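Local coordinates for protein branched-chain alpha-ketoacid decarboxylase (Lactococcus lactis, PDB 2VBF) that probably decarboxylates branched-chain and aromatic alpha-keto acids to aldehydes, using thiamine diphosphate held through a magnesium ion, at residues A156-T161 with I169-S174; L31-H36 with E197-S202; S253-P258 with K354-E359; K230-A235 with D297-L302. One frame throughout, in Å; residues are numbered along the deposited sequence.

Interaction 1. Residues A156-T161 with I169-S174; sequences ARTLLT and IDRVLS
Strand 156-159 and helix 165-179 pack here as consecutive elements of a beta-alpha-beta unit completed by strand 183-188, with A156, T158 and L160 meeting R171, V172 and I169 across the contact. The short axes run nearly antiparallel, at 163°, and approach to 7.9 Å, as expected of a crossover helix returning over a parallel sheet; 156-159 is one of the two edge strands of the six-stranded parallel sheet, counted within this chain. V172 CG1 lies 3.8 Å from T158 CG2, the two side chains crossing at about a right angle, and also reaches the methyl of A156. Farther along, both methyls of L160 rest on I169 CG1, CD1 at 4.0 Å, again in a perpendicular crossing. The partly exposed flank is closed by R171. Its CG stands anti to the backbone N (chi1 179°) and the chain bends at chi3, which folds the guanidinium back; V172 CG1 lies 3.7 Å from the guanidinium plane on one face, offset toward the rim of the group. NH2 donates to R157 O at 3.0 Å, with the acceptor at the guanidinium edge and the donor 45° above the carbonyl plane. E168 OE1 takes a salt bridge from the same NH2 and also bonds T158 OG1, which probably helps to position the arginine. With a leucine in place of R171, R157 O would probably lose its side-chain donor and E168 its charge partner. One water accepts from both R171 NH1 and R157 N, each at 3.0 Å.

Interaction 2. Residues L31-H36 with E197-S202; sequences LLDRLH and EKPALS
L201 O is gripped by two nitrogens of R34, which meets it end-on. NH1 donates at 2.8 Å to L201 O, in the carbonyl plane and on a lone pair, while NH2 gives L201 O a longer bond of 3.1 Å that runs nearly along the C=O axis. The acceptor stays within 13° of the guanidinium plane for both. P199 covers one face of that plane: its CB is 3.5 Å from R34 CZ and sits over the centre of the group, so the arginine is held at its edge and on a face at once. The bend at chi2 (-52°) turns the R34 chain off helix 27-37 and lets it slide past the proline in the opposite direction. The contact thus ties the first helix of the N-terminal thiamine diphosphate-binding domain to the irregular linker between helices 189-192 and 212-227. R34 also forms salt bridges with E37 and, through NE, with D170 of helix 165-179; a methionine here is likely to leave L201 O without its paired donors and both carboxylates without this charge partner. One residue earlier on the helix, D33 OD2 receives K198 NZ at 2.7 Å in a salt bridge, on the syn side but 35° out of the carboxylate plane. Y25 OH also bonds OD2, and R61 pairs with D33 OD1.

Interaction 3. Residues S253-P258 with K354-E359; sequences SETKLP and KGIEYE
Y358 N donates to T255 O at 2.9 Å, with an N-H...O angle of 169° that makes this nearly straight bond the central link between the end of helix 245-255 and the irregular segment 354-359. The side chains of T255 and I356 lie side by side, pointing the same way, with T255 CG2 3.9 Å from I356 CB, and T255 CA makes a CA-H...O contact with I356 O. Beyond the bond P258 crosses Y358 at about a right angle: its CD stands 3.8 Å from the ring centroid and 14° off the ring normal, a CH-pi contact over the face, and CG reaches CE2 at 3.7 Å. With Y358 CG anti to the backbone N (chi1 180°), one face of the ring is brought against P258. K256, the first residue past the helix to leave helical angles, has positive phi and leads toward strand 259-261. The next shell probably helps to hold these groups: F251 O bonds T255 OG1, Q361 O bonds Y358 OH, and L225 of helix 212-227 touches both L257 and I356. The contact thus lays the chain that follows helix 343-348 against the end of a central-domain helix. Among the exposed side chains, K256 NZ and E357 OE2 form only a long salt bridge, at 3.8 Å. Beside so long a salt bridge, the straight backbone bond and the CH-pi contact suggest that charge contributes little here.

Interaction 4. Residues K230-A235 with D297-L302; sequences KPVVIA and DFILML
V232 and I234 are bonded tightly to F298, L300 and L302, whereas the K230 and D297 end is partly exposed and held by more bent bonds. In the tight part V232 and I234 each donate through N and accept through O: I234 N meets L300 O at 2.8 Å, and L302 N meets I234 O at 2.8 Å with an N-H...O angle of 169°. The in-register bridges from V232-I299 to A235-L302, with directions 17° apart, make a parallel pair; it lies within the mixed sheet of the central domain, flanked by strands 259-261 and 323-326. Side chains alternate between its faces. I234 CD1 packs 3.9 Å from I299 CG2 and also reaches M301 SD, whose chain bends at chi2 and chi3. On the other face V233 CG1 approaches L302 CD1 at 4.1 Å, while P231 CB comes up to the edge of the F298 ring. At the looser end D297 N bonds K230 O at 136°. D297 turns its carboxylate back to accept K230 N at 2.9 Å from above the carboxylate plane through OD1; Q229 N bonds its OD2. Stretched the other way, K230 reaches S295 with NZ and makes a cation-pi contact with F292.

In the fold
The four contacts fall into two pairs. Interactions 1 and 2 have centres 13 Å apart and share a junction at helix 27-37, where D170 OD1 and R34 NE form a 2.9 Å salt bridge and L173 packs on R34. Interactions 3 and 4, with centres 12 Å apart, meet where strand 231-235 of the central domain runs beside segment 253-258: P258 O and V233 N are 2.9 Å apart, a probable hydrogen bond, and P231 is wedged against L257 and Y358. Between the pairs nothing touches; the nearest atoms of interactions 1 and 4 are about 20 Å apart. All four lie away from the annotated thiamine diphosphate and magnesium sites, so they join parts of the framework rather than line the pocket.

Interaction 1. Residues A156-T161 with I169-S174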
loop_
_atom_site.group_PDB
_atom_site.type_symbol
_atom_site.label_atom_id
_atom_site.label_comp_id
_atom_site.label_asym_id
_atom_site.label_seq_id
_atom_site.Cartn_x
_atom_site.Cartn_y
_atom_site.Cartn_z
ATOM N N ALA A 156 -13.325 11.629 -11.739
ATOM C CA ALA A 156 -12.776 12.124 -12.988
ATOM C C ALA A 156 -11.276 11.890 -12.997
ATOM O O ALA A 156 -10.645 11.813 -11.939
ATOM C CB ALA A 156 -13.076 13.620 -13.141
ATOM N N ARG A 157 -10.714 11.792 -14.196
ATOM C CA ARG A 157 -9.290 11.541 -14.368
ATOM C C ARG A 157 -8.793 12.149 -15.666
ATOM O O ARG A 157 -9.553 12.238 -16.635
ATOM C CB ARG A 157 -9.019 10.040 -14.339
ATOM C CG ARG A 157 -9.558 9.250 -15.514
ATOM C CD ARG A 157 -9.905 7.828 -15.107
ATOM N NE ARG A 157 -11.003 7.872 -14.168
ATOM C CZ ARG A 157 -12.282 8.046 -14.497
ATOM N NH1 ARG A 157 -12.678 8.136 -15.765
ATOM N NH2 ARG A 157 -13.186 8.104 -13.539
ATOM N N THR A 158 -7.530 12.568 -15.684
ATOM C CA THR A 158 -6.952 13.173 -16.882
ATOM C C THR A 158 -5.465 12.876 -17.042
ATOM O O THR A 158 -4.731 12.814 -16.054
ATOM C CB THR A 158 -7.176 14.716 -16.897
ATOM O OG1 THR A 158 -6.716 15.280 -18.148
ATOM C CG2 THR A 158 -6.451 15.396 -15.741
ATOM N N LEU A 159 -5.058 12.664 -18.292
ATOM C CA LEU A 159 -3.653 12.707 -18.700
ATOM C C LEU A 159 -3.411 14.064 -19.350
ATOM O O LEU A 159 -3.949 14.341 -20.441
ATOM C CB LEU A 159 -3.337 11.601 -19.706
ATOM C CG LEU A 159 -1.983 11.709 -20.425
ATOM C CD1 LEU A 159 -0.820 11.790 -19.416
ATOM C CD2 LEU A 159 -1.814 10.559 -21.397
ATOM N N LEU A 160 -2.604 14.906 -18.709
ATOM C CA LEU A 160 -2.420 16.257 -19.199
ATOM C C LEU A 160 -1.423 16.300 -20.363
ATOM O O LEU A 160 -0.491 15.492 -20.440
ATOM C CB LEU A 160 -1.945 17.204 -18.100
ATOM C CG LEU A 160 -2.813 17.358 -16.848
ATOM C CD1 LEU A 160 -2.135 18.328 -15.887
ATOM C CD2 LEU A 160 -4.236 17.815 -17.189
ATOM N N THR A 161 -1.681 17.250 -21.256
ATOM C CA THR A 161 -0.762 17.662 -22.305
ATOM C C THR A 161 -0.588 19.164 -22.155
ATOM O O THR A 161 -1.385 19.829 -21.498
ATOM C CB THR A 161 -1.342 17.388 -23.708
ATOM O OG1 THR A 161 -2.436 18.275 -23.957
ATOM C CG2 THR A 161 -1.803 15.932 -23.845
ATOM N N ILE A 169 -7.424 20.380 -16.138
ATOM C CA ILE A 169 -7.330 20.664 -14.706
ATOM C C ILE A 169 -8.646 21.222 -14.183
ATOM O O ILE A 169 -9.173 20.767 -13.168
ATOM C CB ILE A 169 -6.181 21.645 -14.400
ATOM C CG1 ILE A 169 -4.838 20.936 -14.575
ATOM C CG2 ILE A 169 -6.324 22.257 -13.005
ATOM C CD1 ILE A 169 -3.639 21.873 -14.606
ATOM N N ASP A 170 -9.197 22.196 -14.900
ATOM C CA ASP A 170 -10.433 22.820 -14.499
ATOM C C ASP A 170 -11.602 21.835 -14.546
ATOM O O ASP A 170 -12.433 21.840 -13.652
ATOM C CB ASP A 170 -10.691 24.049 -15.363
ATOM C CG ASP A 170 -9.771 25.204 -15.008
ATOM O OD1 ASP A 170 -8.944 25.055 -14.082
ATOM O OD2 ASP A 170 -9.875 26.274 -15.642
ATOM N N ARG A 171 -11.605 20.964 -15.547
ATOM C CA ARG A 171 -12.650 19.962 -15.695
ATOM C C ARG A 171 -12.652 19.029 -14.493
ATOM O O ARG A 171 -13.690 18.805 -13.884
ATOM C CB ARG A 171 -12.463 19.137 -16.960
ATOM C CG ARG A 171 -13.538 18.037 -17.133
ATOM C CD ARG A 171 -13.351 17.228 -18.390
ATOM N NE ARG A 171 -12.141 16.403 -18.417
ATOM C CZ ARG A 171 -12.007 15.243 -17.784
ATOM N NH1 ARG A 171 -12.983 14.767 -17.019
ATOM N NH2 ARG A 171 -10.882 14.565 -17.909
ATOM N N VAL A 172 -11.489 18.488 -14.155
ATOM C CA VAL A 172 -11.448 17.486 -13.083
ATOM C C VAL A 172 -11.681 18.131 -11.708
ATOM O O VAL A 172 -12.388 17.558 -10.886
ATOM C CB VAL A 172 -10.151 16.625 -13.126
ATOM C CG1 VAL A 172 -9.943 16.018 -14.523
ATOM C CG2 VAL A 172 -8.930 17.438 -12.694
ATOM N N LEU A 173 -11.136 19.324 -11.463
ATOM C CA LEU A 173 -11.344 19.997 -10.188
ATOM C C LEU A 173 -12.769 20.525 -10.046
ATOM O O LEU A 173 -13.295 20.607 -8.942
ATOM C CB LEU A 173 -10.317 21.115 -9.974
ATOM C CG LEU A 173 -8.854 20.665 -9.917
ATOM C CD1 LEU A 173 -7.927 21.844 -9.703
ATOM C CD2 LEU A 173 -8.626 19.627 -8.821
ATOM N N SER A 174 -13.388 20.895 -11.169
ATOM C CA SER A 174 -14.809 21.244 -11.159
ATOM C C SER A 174 -15.638 20.021 -10.759
ATOM O O SER A 174 -16.593 20.151 -9.985
ATOM C CB SER A 174 -15.247 21.788 -12.522
ATOM O OG SER A 174 -14.688 23.075 -12.739
HETATM O O HOH W 1 -12.749 11.840 -16.375
#

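Interaction 2. Residues L31-H36 with E197-S202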
loop_
_atom_site.group_PDB
_atom_site.type_symbol
_atom_site.label_atom_id
_atom_site.label_comp_id
_atom_site.label_asym_id
_atom_site.label_seq_id
_atom_site.Cartn_x
_atom_site.Cartn_y
_atom_site.Cartn_z
ATOM N N LEU A 31 -1.975 24.674 -11.889
ATOM C CA LEU A 31 -2.469 23.623 -11.000
ATOM C C LEU A 31 -2.392 24.041 -9.538
ATOM O O LEU A 31 -3.377 23.926 -8.806
ATOM C CB LEU A 31 -1.703 22.327 -11.241
ATOM C CG LEU A 31 -2.075 21.095 -10.418
ATOM C CD1 LEU A 31 -3.583 20.870 -10.416
ATOM C CD2 LEU A 31 -1.342 19.863 -10.982
ATOM N N LEU A 32 -1.243 24.584 -9.127
ATOM C CA LEU A 32 -1.057 24.979 -7.746
ATOM C C LEU A 32 -1.968 26.167 -7.379
ATOM O O LEU A 32 -2.495 26.227 -6.270
ATOM C CB LEU A 32 0.428 25.257 -7.461
ATOM C CG LEU A 32 1.355 24.020 -7.522
ATOM C CD1 LEU A 32 2.811 24.413 -7.440
ATOM C CD2 LEU A 32 1.002 23.043 -6.406
ATOM N N ASP A 33 -2.188 27.080 -8.325
ATOM C CA ASP A 33 -3.124 28.179 -8.106
ATOM C C ASP A 33 -4.539 27.646 -7.854
ATOM O O ASP A 33 -5.215 28.088 -6.919
ATOM C CB ASP A 33 -3.131 29.152 -9.285
ATOM C CG ASP A 33 -2.029 30.212 -9.199
ATOM O OD1 ASP A 33 -1.327 30.303 -8.177
ATOM O OD2 ASP A 33 -1.870 30.972 -10.173
ATOM N N ARG A 34 -4.969 26.681 -8.669
ATOM C CA ARG A 34 -6.296 26.085 -8.513
ATOM C C ARG A 34 -6.423 25.334 -7.192
ATOM O O ARG A 34 -7.450 25.423 -6.535
ATOM C CB ARG A 34 -6.631 25.149 -9.671
ATOM C CG ARG A 34 -6.882 25.843 -11.015
ATOM C CD ARG A 34 -7.923 26.962 -10.911
ATOM N NE ARG A 34 -8.582 27.235 -12.189
ATOM C CZ ARG A 34 -9.494 28.192 -12.380
ATOM N NH1 ARG A 34 -9.841 29.006 -11.397
ATOM N NH2 ARG A 34 -10.050 28.356 -13.571
ATOM N N LEU A 35 -5.379 24.598 -6.801
ATOM C CA LEU A 35 -5.379 23.930 -5.496
ATOM C C LEU A 35 -5.493 24.938 -4.354
ATOM O O LEU A 35 -6.246 24.726 -3.406
ATOM C CB LEU A 35 -4.142 23.037 -5.323
ATOM C CG LEU A 35 -4.002 21.884 -6.321
ATOM C CD1 LEU A 35 -2.730 21.104 -5.980
ATOM C CD2 LEU A 35 -5.241 20.960 -6.352
ATOM N N HIS A 36 -4.759 26.042 -4.443
ATOM C CA HIS A 36 -4.903 27.133 -3.474
ATOM C C HIS A 36 -6.342 27.648 -3.387
ATOM O O HIS A 36 -6.854 27.877 -2.296
ATOM C CB HIS A 36 -3.969 28.291 -3.812
ATOM C CG HIS A 36 -4.211 29.515 -2.984
ATOM N ND1 HIS A 36 -3.812 29.611 -1.669
ATOM C CD2 HIS A 36 -4.825 30.686 -3.281
ATOM C CE1 HIS A 36 -4.163 30.793 -1.192
ATOM N NE2 HIS A 36 -4.787 31.461 -2.146
ATOM N N GLU A 197 -1.430 30.389 -19.128
ATOM C CA GLU A 197 -1.933 31.694 -18.710
ATOM C C GLU A 197 -2.708 31.551 -17.398
ATOM O O GLU A 197 -3.466 30.597 -17.221
ATOM C CB GLU A 197 -2.843 32.277 -19.792
ATOM N N LYS A 198 -2.502 32.492 -16.480
ATOM C CA LYS A 198 -3.246 32.537 -15.225
ATOM C C LYS A 198 -4.744 32.376 -15.458
ATOM O O LYS A 198 -5.261 32.864 -16.467
ATOM C CB LYS A 198 -3.013 33.868 -14.499
ATOM C CG LYS A 198 -2.010 33.799 -13.369
ATOM C CD LYS A 198 -2.163 34.991 -12.429
ATOM C CE LYS A 198 -1.299 34.830 -11.189
ATOM N NZ LYS A 198 -1.714 33.641 -10.393
ATOM N N PRO A 199 -5.450 31.701 -14.527
ATOM C CA PRO A 199 -6.898 31.575 -14.704
ATOM C C PRO A 199 -7.623 32.925 -14.650
ATOM O O PRO A 199 -7.325 33.759 -13.795
ATOM C CB PRO A 199 -7.342 30.676 -13.537
ATOM C CG PRO A 199 -6.125 30.200 -12.862
ATOM C CD PRO A 199 -4.969 31.035 -13.303
ATOM N N ALA A 200 -8.569 33.118 -15.562
ATOM C CA ALA A 200 -9.351 34.352 -15.628
ATOM C C ALA A 200 -10.478 34.363 -14.592
ATOM O O ALA A 200 -10.752 35.395 -13.975
ATOM C CB ALA A 200 -9.922 34.537 -17.033
ATOM N N LEU A 201 -11.125 33.217 -14.404
ATOM C CA LEU A 201 -12.263 33.107 -13.496
ATOM C C LEU A 201 -12.023 32.020 -12.459
ATOM O O LEU A 201 -11.236 31.114 -12.687
ATOM C CB LEU A 201 -13.530 32.786 -14.287
ATOM C CG LEU A 201 -13.964 33.818 -15.331
ATOM C CD1 LEU A 201 -15.253 33.356 -15.977
ATOM C CD2 LEU A 201 -14.139 35.197 -14.718
ATOM N N SER A 202 -12.707 32.115 -11.324
ATOM C CA SER A 202 -12.616 31.090 -10.288
ATOM C C SER A 202 -13.392 29.840 -10.700
ATOM O O SER A 202 -14.284 29.904 -11.553
ATOM C CB SER A 202 -13.134 31.620 -8.948
ATOM O OG SER A 202 -14.503 31.969 -9.029
#

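Interaction 3. Residues S253-P258 with K354-E359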
loop_
_atom_site.group_PDB
_atom_site.type_symbol
_atom_site.label_atom_id
_atom_site.label_comp_id
_atom_site.label_asym_id
_atom_site.label_seq_id
_atom_site.Cartn_x
_atom_site.Cartn_y
_atom_site.Cartn_z
ATOM N N SER A 253 -30.513 23.746 15.269
ATOM C CA SER A 253 -30.509 24.650 16.409
ATOM C C SER A 253 -31.747 25.556 16.387
ATOM O O SER A 253 -32.456 25.687 17.385
ATOM C CB SER A 253 -29.233 25.509 16.362
ATOM O OG SER A 253 -29.145 26.362 17.471
ATOM N N GLU A 254 -31.982 26.176 15.234
ATOM C CA GLU A 254 -33.047 27.175 15.083
ATOM C C GLU A 254 -34.441 26.536 15.187
ATOM O O GLU A 254 -35.357 27.122 15.779
ATOM C CB GLU A 254 -32.876 27.946 13.762
ATOM C CG GLU A 254 -31.625 28.844 13.755
ATOM C CD GLU A 254 -31.277 29.469 12.392
ATOM O OE1 GLU A 254 -31.818 29.031 11.366
ATOM O OE2 GLU A 254 -30.434 30.401 12.355
ATOM N N THR A 255 -34.583 25.337 14.631
ATOM C CA THR A 255 -35.882 24.636 14.552
ATOM C C THR A 255 -36.170 23.682 15.723
ATOM O O THR A 255 -37.308 23.233 15.882
ATOM C CB THR A 255 -35.972 23.789 13.268
ATOM O OG1 THR A 255 -34.930 22.802 13.284
ATOM C CG2 THR A 255 -35.831 24.652 12.029
ATOM N N LYS A 256 -35.130 23.346 16.497
ATOM C CA LYS A 256 -35.194 22.421 17.642
ATOM C C LYS A 256 -35.532 20.985 17.245
ATOM O O LYS A 256 -35.922 20.188 18.094
ATOM C CB LYS A 256 -36.180 22.921 18.714
ATOM C CG LYS A 256 -35.972 24.372 19.083
ATOM C CD LYS A 256 -36.803 24.758 20.299
ATOM C CE LYS A 256 -36.642 26.251 20.635
ATOM N NZ LYS A 256 -37.008 27.119 19.474
ATOM N N LEU A 257 -35.354 20.653 15.965
ATOM C CA LEU A 257 -35.756 19.336 15.457
ATOM C C LEU A 257 -34.894 18.244 16.069
ATOM O O LEU A 257 -33.679 18.416 16.181
ATOM C CB LEU A 257 -35.641 19.276 13.932
ATOM C CG LEU A 257 -36.702 20.040 13.133
ATOM C CD1 LEU A 257 -36.230 20.279 11.701
ATOM C CD2 LEU A 257 -38.046 19.288 13.158
ATOM N N PRO A 258 -35.511 17.112 16.473
ATOM C CA PRO A 258 -34.710 15.963 16.905
ATOM C C PRO A 258 -33.776 15.504 15.784
ATOM O O PRO A 258 -34.166 15.513 14.614
ATOM C CB PRO A 258 -35.765 14.886 17.215
ATOM C CG PRO A 258 -37.027 15.648 17.446
ATOM C CD PRO A 258 -36.955 16.837 16.558
ATOM N N LYS A 354 -38.774 29.100 7.276
ATOM C CA LYS A 354 -39.134 29.812 8.479
ATOM C C LYS A 354 -40.338 29.168 9.153
ATOM O O LYS A 354 -41.148 28.494 8.513
ATOM C CB LYS A 354 -39.449 31.271 8.136
ATOM C CG LYS A 354 -38.257 32.054 7.601
ATOM C CD LYS A 354 -37.237 32.305 8.700
ATOM C CE LYS A 354 -35.949 32.870 8.175
ATOM N NZ LYS A 354 -34.996 33.080 9.284
ATOM N N GLY A 355 -40.444 29.380 10.455
ATOM C CA GLY A 355 -41.615 28.988 11.198
ATOM C C GLY A 355 -41.658 27.538 11.628
ATOM O O GLY A 355 -42.666 27.103 12.157
ATOM N N ILE A 356 -40.566 26.805 11.413
ATOM C CA ILE A 356 -40.471 25.422 11.873
ATOM C C ILE A 356 -39.942 25.411 13.298
ATOM O O ILE A 356 -38.838 25.903 13.562
ATOM C CB ILE A 356 -39.560 24.557 10.964
ATOM C CG1 ILE A 356 -40.094 24.540 9.528
ATOM C CG2 ILE A 356 -39.478 23.137 11.515
ATOM C CD1 ILE A 356 -39.091 24.079 8.487
ATOM N N GLU A 357 -40.726 24.849 14.213
ATOM C CA GLU A 357 -40.344 24.772 15.609
ATOM C C GLU A 357 -40.914 23.511 16.258
ATOM O O GLU A 357 -42.127 23.390 16.454
ATOM C CB GLU A 357 -40.806 26.025 16.358
ATOM C CG GLU A 357 -40.260 26.125 17.772
ATOM C CD GLU A 357 -40.804 27.324 18.538
ATOM O OE1 GLU A 357 -41.266 28.304 17.901
ATOM O OE2 GLU A 357 -40.763 27.272 19.785
ATOM N N TYR A 358 -40.033 22.562 16.571
ATOM C CA TYR A 358 -40.422 21.358 17.295
ATOM C C TYR A 358 -40.725 21.713 18.755
ATOM O O TYR A 358 -39.903 22.340 19.420
ATOM C CB TYR A 358 -39.312 20.312 17.239
ATOM C CG TYR A 358 -39.637 19.038 17.975
ATOM C CD1 TYR A 358 -40.639 18.178 17.525
ATOM C CD2 TYR A 358 -38.944 18.686 19.124
ATOM C CE1 TYR A 358 -40.938 17.007 18.206
ATOM C CE2 TYR A 358 -39.234 17.523 19.805
ATOM C CZ TYR A 358 -40.224 16.685 19.341
ATOM O OH TYR A 358 -40.477 15.531 20.048
ATOM N N GLU A 359 -41.890 21.290 19.247
ATOM C CA GLU A 359 -42.340 21.622 20.602
ATOM C C GLU A 359 -42.461 20.402 21.527
ATOM O O GLU A 359 -42.965 20.514 22.642
ATOM C CB GLU A 359 -43.696 22.341 20.526
ATOM C CG GLU A 359 -43.659 23.647 19.744
ATOM C CD GLU A 359 -45.033 24.298 19.624
ATOM O OE1 GLU A 359 -45.875 23.798 18.845
ATOM O OE2 GLU A 359 -45.264 25.316 20.308
#

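Interaction 4. Residues K230-A235 with D297-L302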
loop_
_atom_site.group_PDB
_atom_site.type_symbol
_atom_site.label_atom_id
_atom_site.label_comp_id
_atom_site.label_asym_id
_atom_site.label_seq_id
_atom_site.Cartn_x
_atom_site.Cartn_y
_atom_site.Cartn_z
ATOM N N LYS A 230 -43.808 14.302 15.350
ATOM C CA LYS A 230 -42.564 13.714 15.827
ATOM C C LYS A 230 -41.575 13.531 14.671
ATOM O O LYS A 230 -41.312 12.410 14.243
ATOM C CB LYS A 230 -42.838 12.373 16.502
ATOM C CG LYS A 230 -41.701 11.849 17.356
ATOM C CD LYS A 230 -42.118 10.543 17.993
ATOM C CE LYS A 230 -41.098 9.995 18.943
ATOM N NZ LYS A 230 -41.746 8.945 19.795
ATOM N N PRO A 231 -41.032 14.640 14.170
ATOM C CA PRO A 231 -40.052 14.535 13.099
ATOM C C PRO A 231 -38.702 14.084 13.633
ATOM O O PRO A 231 -38.389 14.307 14.804
ATOM C CB PRO A 231 -39.951 15.971 12.587
ATOM C CG PRO A 231 -40.177 16.799 13.798
ATOM C CD PRO A 231 -41.245 16.041 14.579
ATOM N N VAL A 232 -37.894 13.470 12.776
ATOM C CA VAL A 232 -36.500 13.209 13.115
ATOM C C VAL A 232 -35.646 13.449 11.869
ATOM O O VAL A 232 -36.036 13.110 10.744
ATOM C CB VAL A 232 -36.284 11.777 13.694
ATOM C CG1 VAL A 232 -36.447 10.717 12.614
ATOM C CG2 VAL A 232 -34.885 11.657 14.367
ATOM N N VAL A 233 -34.505 14.101 12.078
ATOM C CA VAL A 233 -33.512 14.306 11.032
ATOM C C VAL A 233 -32.405 13.281 11.245
ATOM O O VAL A 233 -31.989 13.035 12.377
ATOM C CB VAL A 233 -32.915 15.723 11.089
ATOM C CG1 VAL A 233 -31.904 15.939 9.941
ATOM C CG2 VAL A 233 -34.021 16.760 11.034
ATOM N N ILE A 234 -31.952 12.651 10.167
ATOM C CA ILE A 234 -30.780 11.789 10.237
ATOM C C ILE A 234 -29.726 12.386 9.295
ATOM O O ILE A 234 -29.967 12.509 8.091
ATOM C CB ILE A 234 -31.093 10.313 9.844
ATOM C CG1 ILE A 234 -32.330 9.791 10.588
ATOM C CG2 ILE A 234 -29.860 9.424 10.093
ATOM C CD1 ILE A 234 -32.686 8.340 10.262
ATOM N N ALA A 235 -28.577 12.790 9.844
ATOM C CA ALA A 235 -27.487 13.360 9.044
ATOM C C ALA A 235 -26.385 12.313 8.858
ATOM O O ALA A 235 -26.125 11.512 9.757
ATOM C CB ALA A 235 -26.933 14.614 9.688
ATOM N N ASP A 297 -42.952 10.231 12.865
ATOM C CA ASP A 297 -43.950 10.287 11.781
ATOM C C ASP A 297 -43.433 10.922 10.481
ATOM O O ASP A 297 -44.104 10.875 9.459
ATOM C CB ASP A 297 -45.259 10.952 12.245
ATOM C CG ASP A 297 -45.086 12.375 12.713
ATOM O OD1 ASP A 297 -43.945 12.871 12.866
ATOM O OD2 ASP A 297 -46.136 13.008 12.957
ATOM N N PHE A 298 -42.240 11.505 10.528
ATOM C CA PHE A 298 -41.565 11.998 9.328
ATOM C C PHE A 298 -40.069 11.881 9.554
ATOM O O PHE A 298 -39.583 12.233 10.623
ATOM C CB PHE A 298 -41.924 13.456 9.031
ATOM C CG PHE A 298 -41.087 14.069 7.935
ATOM C CD1 PHE A 298 -41.148 13.560 6.647
ATOM C CD2 PHE A 298 -40.215 15.128 8.193
ATOM C CE1 PHE A 298 -40.390 14.097 5.642
ATOM C CE2 PHE A 298 -39.448 15.675 7.180
ATOM C CZ PHE A 298 -39.529 15.160 5.901
ATOM N N ILE A 299 -39.351 11.391 8.546
ATOM C CA ILE A 299 -37.898 11.243 8.607
ATOM C C ILE A 299 -37.284 12.022 7.450
ATOM O O ILE A 299 -37.648 11.799 6.292
ATOM C CB ILE A 299 -37.458 9.778 8.475
ATOM C CG1 ILE A 299 -38.125 8.904 9.541
ATOM C CG2 ILE A 299 -35.918 9.675 8.556
ATOM C CD1 ILE A 299 -38.141 7.437 9.194
ATOM N N LEU A 300 -36.364 12.927 7.777
ATOM C CA LEU A 300 -35.536 13.628 6.788
ATOM C C LEU A 300 -34.097 13.105 6.897
ATOM O O LEU A 300 -33.421 13.343 7.920
ATOM C CB LEU A 300 -35.565 15.133 7.044
ATOM C CG LEU A 300 -34.725 16.054 6.148
ATOM C CD1 LEU A 300 -35.210 15.972 4.693
ATOM C CD2 LEU A 300 -34.761 17.496 6.646
ATOM N N MET A 301 -33.640 12.369 5.879
ATOM C CA MET A 301 -32.240 11.919 5.829
ATOM C C MET A 301 -31.429 12.834 4.919
ATOM O O MET A 301 -31.810 13.086 3.763
ATOM C CB MET A 301 -32.106 10.476 5.335
ATOM C CG MET A 301 -32.872 9.459 6.160
ATOM S SD MET A 301 -32.044 7.848 6.259
ATOM C CE MET A 301 -31.783 7.403 4.540
ATOM N N LEU A 302 -30.312 13.329 5.445
ATOM C CA LEU A 302 -29.425 14.228 4.716
ATOM C C LEU A 302 -28.057 13.579 4.585
ATOM O O LEU A 302 -27.303 13.517 5.549
ATOM C CB LEU A 302 -29.282 15.551 5.456
ATOM C CG LEU A 302 -30.587 16.290 5.737
ATOM C CD1 LEU A 302 -30.319 17.555 6.532
ATOM C CD2 LEU A 302 -31.285 16.615 4.447
#